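Local structure of SVP1-like protein 2 (Kluyveromyces lactis, 4EXV) at residues 312-317 / 329-334. The protein probably binds phosphatidylinositol 3-phosphate through its beta-propeller, as PROPPINs do in autophagy, and so attaches to membranes. Numbering follows the deposited sequence.
Sequences LADTFK and LQLNQR
Leu331 lays its CD1 methyl over one face of the Phe316 ring, 4.1 Å from the centroid and a little off-centre, a CH-pi contact that suits two apolar residues sharing one face of the sheet; Phe282 packs edge-to-face with the same ring. The guanidinium of Arg334 has Leu312 CD2 over one face and Asp314 OD1 at its edge. Arg334 forms a side-on salt bridge, its NE 2.7 Å from Asp314 OD1, which lies in the guanidinium plane. Asp314 OD2 offers its syn lone pair to NH2 of Arg334 but sits tilted from that plane, carboxylate and guanidinium being 35° apart. The bend at chi3 (80°) swings NE and NH2 alongside the carboxylate. Both segments belong to the outer hairpin of a four-stranded antiparallel propeller blade, where a classic beta bulge sets Asn332 and Gln333 together opposite Thr315. Thr315 N donates to Gln333 O at 2.8 Å, whereas the bond from Asn332 N to Thr315 O is weak. Beyond the bulge, Lys317 and Gln330 pair through both backbone bonds, their polar side chains suiting the exposed side. Asp314 is buried, and Trp307 NE1 also binds its OD2; a leucine in place of Arg334, lacking charge and N-H groups, would probably leave this carboxylate without its countercharge.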
ATOM      1  N   LEU A 312      -6.061  15.137   8.774  1.00 73.65           N
ATOM      2  CA  LEU A 312      -6.601  15.962   7.700  1.00 72.86           C
ATOM      3  C   LEU A 312      -6.636  15.183   6.393  1.00 71.13           C
ATOM      4  O   LEU A 312      -5.695  14.458   6.086  1.00 73.36           O
ATOM      5  CB  LEU A 312      -5.703  17.191   7.535  1.00 75.42           C
ATOM      6  CG  LEU A 312      -5.895  18.166   6.372  1.00 79.25           C
ATOM      7  CD1 LEU A 312      -7.201  18.963   6.519  1.00 76.53           C
ATOM      8  CD2 LEU A 312      -4.678  19.100   6.264  1.00 81.84           C
ATOM      9  N   ALA A 313      -7.707  15.337   5.618  1.00 65.16           N
ATOM     10  CA  ALA A 313      -7.848  14.582   4.371  1.00 69.28           C
ATOM     11  C   ALA A 313      -8.064  15.441   3.126  1.00 73.82           C
ATOM     12  O   ALA A 313      -9.195  15.892   2.847  1.00 73.41           O
ATOM     13  CB  ALA A 313      -8.960  13.552   4.492  1.00 69.13           C
ATOM     14  N   ASP A 314      -6.978  15.634   2.375  1.00 72.66           N
ATOM     15  CA  ASP A 314      -6.994  16.364   1.101  1.00 71.41           C
ATOM     16  C   ASP A 314      -7.604  15.549  -0.023  1.00 69.26           C
ATOM     17  O   ASP A 314      -7.186  14.407  -0.273  1.00 63.45           O
ATOM     18  CB  ASP A 314      -5.574  16.741   0.677  1.00 68.90           C
ATOM     19  CG  ASP A 314      -5.010  17.874   1.491  1.00 79.61           C
ATOM     20  OD1 ASP A 314      -5.823  18.612   2.094  1.00 78.97           O
ATOM     21  OD2 ASP A 314      -3.761  18.024   1.526  1.00 82.00           O
ATOM     22  N   THR A 315      -8.573  16.140  -0.719  1.00 64.08           N
ATOM     23  CA  THR A 315      -9.090  15.477  -1.908  1.00 67.93           C
ATOM     24  C   THR A 315      -8.776  16.224  -3.237  1.00 68.43           C
ATOM     25  O   THR A 315      -8.910  17.439  -3.350  1.00 66.27           O
ATOM     26  CB  THR A 315     -10.562  14.965  -1.716  1.00 66.24           C
ATOM     27  OG1 THR A 315     -11.389  15.373  -2.807  1.00 71.37           O
ATOM     28  CG2 THR A 315     -11.149  15.464  -0.390  1.00 74.55           C
ATOM     29  N   PHE A 316      -8.302  15.459  -4.217  1.00 66.58           N
ATOM     30  CA  PHE A 316      -7.780  15.986  -5.464  1.00 65.44           C
ATOM     31  C   PHE A 316      -8.599  15.490  -6.630  1.00 66.67           C
ATOM     32  O   PHE A 316      -8.966  14.321  -6.662  1.00 66.45           O
ATOM     33  CB  PHE A 316      -6.347  15.498  -5.662  1.00 63.39           C
ATOM     34  CG  PHE A 316      -5.368  16.061  -4.674  1.00 67.42           C
ATOM     35  CD1 PHE A 316      -4.627  17.206  -4.984  1.00 68.76           C
ATOM     36  CD2 PHE A 316      -5.173  15.449  -3.442  1.00 65.24           C
ATOM     37  CE1 PHE A 316      -3.710  17.738  -4.083  1.00 66.30           C
ATOM     38  CE2 PHE A 316      -4.255  15.970  -2.524  1.00 71.05           C
ATOM     39  CZ  PHE A 316      -3.522  17.123  -2.847  1.00 72.84           C
ATOM     40  N   LYS A 317      -8.876  16.363  -7.597  1.00 72.69           N
ATOM     41  CA  LYS A 317      -9.516  15.934  -8.846  1.00 71.29           C
ATOM     42  C   LYS A 317      -8.483  15.767  -9.952  1.00 64.56           C
ATOM     43  O   LYS A 317      -7.524  16.529 -10.031  1.00 63.19           O
ATOM     44  CB  LYS A 317     -10.614  16.905  -9.280  1.00 73.50           C
ATOM     45  CG  LYS A 317     -11.806  16.216  -9.961  1.00 83.89           C
ATOM     46  CD  LYS A 317     -11.749  16.283 -11.491  1.00 81.89           C
ATOM     47  CE  LYS A 317     -12.968  15.609 -12.126  1.00 83.83           C
ATOM     48  NZ  LYS A 317     -13.766  16.532 -13.002  1.00 89.21           N
ATOM     49  N   LEU A 329      -4.089  18.433 -12.084  1.00 66.32           N
ATOM     50  CA  LEU A 329      -4.677  18.114 -10.790  1.00 67.79           C
ATOM     51  C   LEU A 329      -5.184  19.375 -10.116  1.00 63.61           C
ATOM     52  O   LEU A 329      -4.538  20.415 -10.182  1.00 68.30           O
ATOM     53  CB  LEU A 329      -3.627  17.464  -9.873  1.00 64.73           C
ATOM     54  CG  LEU A 329      -3.214  16.019 -10.130  1.00 57.40           C
ATOM     55  CD1 LEU A 329      -1.799  15.782  -9.629  1.00 58.77           C
ATOM     56  CD2 LEU A 329      -4.212  15.066  -9.475  1.00 59.18           C
ATOM     57  N   GLN A 330      -6.332  19.295  -9.457  1.00 65.18           N
ATOM     58  CA  GLN A 330      -6.693  20.344  -8.510  1.00 67.78           C
ATOM     59  C   GLN A 330      -7.113  19.760  -7.166  1.00 65.44           C
ATOM     60  O   GLN A 330      -7.440  18.586  -7.049  1.00 67.42           O
ATOM     61  CB  GLN A 330      -7.761  21.276  -9.071  1.00 64.51           C
ATOM     62  CG  GLN A 330      -9.072  20.601  -9.297  1.00 76.05           C
ATOM     63  CD  GLN A 330     -10.063  21.487  -9.990  1.00 76.97           C
ATOM     64  OE1 GLN A 330      -9.764  22.639 -10.303  1.00 77.53           O
ATOM     65  NE2 GLN A 330     -11.264  20.955 -10.234  1.00 79.50           N
ATOM     66  N   LEU A 331      -7.083  20.610  -6.154  1.00 70.05           N
ATOM     67  CA  LEU A 331      -7.378  20.231  -4.789  1.00 67.62           C
ATOM     68  C   LEU A 331      -8.767  20.736  -4.408  1.00 73.47           C
ATOM     69  O   LEU A 331      -8.929  21.898  -4.064  1.00 76.36           O
ATOM     70  CB  LEU A 331      -6.319  20.863  -3.900  1.00 65.83           C
ATOM     71  CG  LEU A 331      -6.425  20.862  -2.383  1.00 72.42           C
ATOM     72  CD1 LEU A 331      -6.603  19.470  -1.804  1.00 74.34           C
ATOM     73  CD2 LEU A 331      -5.154  21.491  -1.866  1.00 77.41           C
ATOM     74  N   ASN A 332      -9.762  19.856  -4.490  1.00 75.34           N
ATOM     75  CA  ASN A 332     -11.170  20.206  -4.287  1.00 67.24           C
ATOM     76  C   ASN A 332     -11.496  20.681  -2.891  1.00 74.91           C
ATOM     77  O   ASN A 332     -12.331  21.578  -2.703  1.00 75.98           O
ATOM     78  CB  ASN A 332     -12.057  18.972  -4.517  1.00 67.51           C
ATOM     79  CG  ASN A 332     -12.038  18.495  -5.952  1.00 87.81           C
ATOM     80  OD1 ASN A 332     -11.836  19.290  -6.895  1.00 85.12           O
ATOM     81  ND2 ASN A 332     -12.254  17.188  -6.140  1.00 89.19           N
ATOM     82  N   GLN A 333     -10.852  20.046  -1.914  1.00 75.19           N
ATOM     83  CA  GLN A 333     -11.399  19.976  -0.568  1.00 71.85           C
ATOM     84  C   GLN A 333     -10.405  19.496   0.467  1.00 74.53           C
ATOM     85  O   GLN A 333      -9.619  18.570   0.216  1.00 73.56           O
ATOM     86  CB  GLN A 333     -12.563  18.992  -0.572  1.00 73.41           C
ATOM     87  CG  GLN A 333     -13.806  19.491   0.104  1.00 79.54           C
ATOM     88  CD  GLN A 333     -14.910  18.451   0.055  1.00 92.00           C
ATOM     89  OE1 GLN A 333     -14.737  17.369  -0.537  1.00 84.64           O
ATOM     90  NE2 GLN A 333     -16.048  18.764   0.677  1.00 90.68           N
ATOM     91  N   ARG A 334     -10.464  20.135   1.634  1.00 75.86           N
ATOM     92  CA  ARG A 334      -9.779  19.679   2.843  1.00 74.00           C
ATOM     93  C   ARG A 334     -10.795  19.507   3.976  1.00 73.68           C
ATOM     94  O   ARG A 334     -11.525  20.440   4.327  1.00 75.67           O
ATOM     95  CB  ARG A 334      -8.680  20.662   3.260  1.00 70.08           C
ATOM     96  CG  ARG A 334      -7.958  21.341   2.098  1.00 74.06           C
ATOM     97  CD  ARG A 334      -6.695  22.073   2.551  1.00 74.24           C
ATOM     98  NE  ARG A 334      -5.558  21.169   2.739  1.00 71.37           N
ATOM     99  CZ  ARG A 334      -4.339  21.559   3.098  1.00 80.23           C
ATOM    100  NH1 ARG A 334      -4.079  22.846   3.310  1.00 85.80           N
ATOM    101  NH2 ARG A 334      -3.373  20.663   3.245  1.00 89.77           N
TER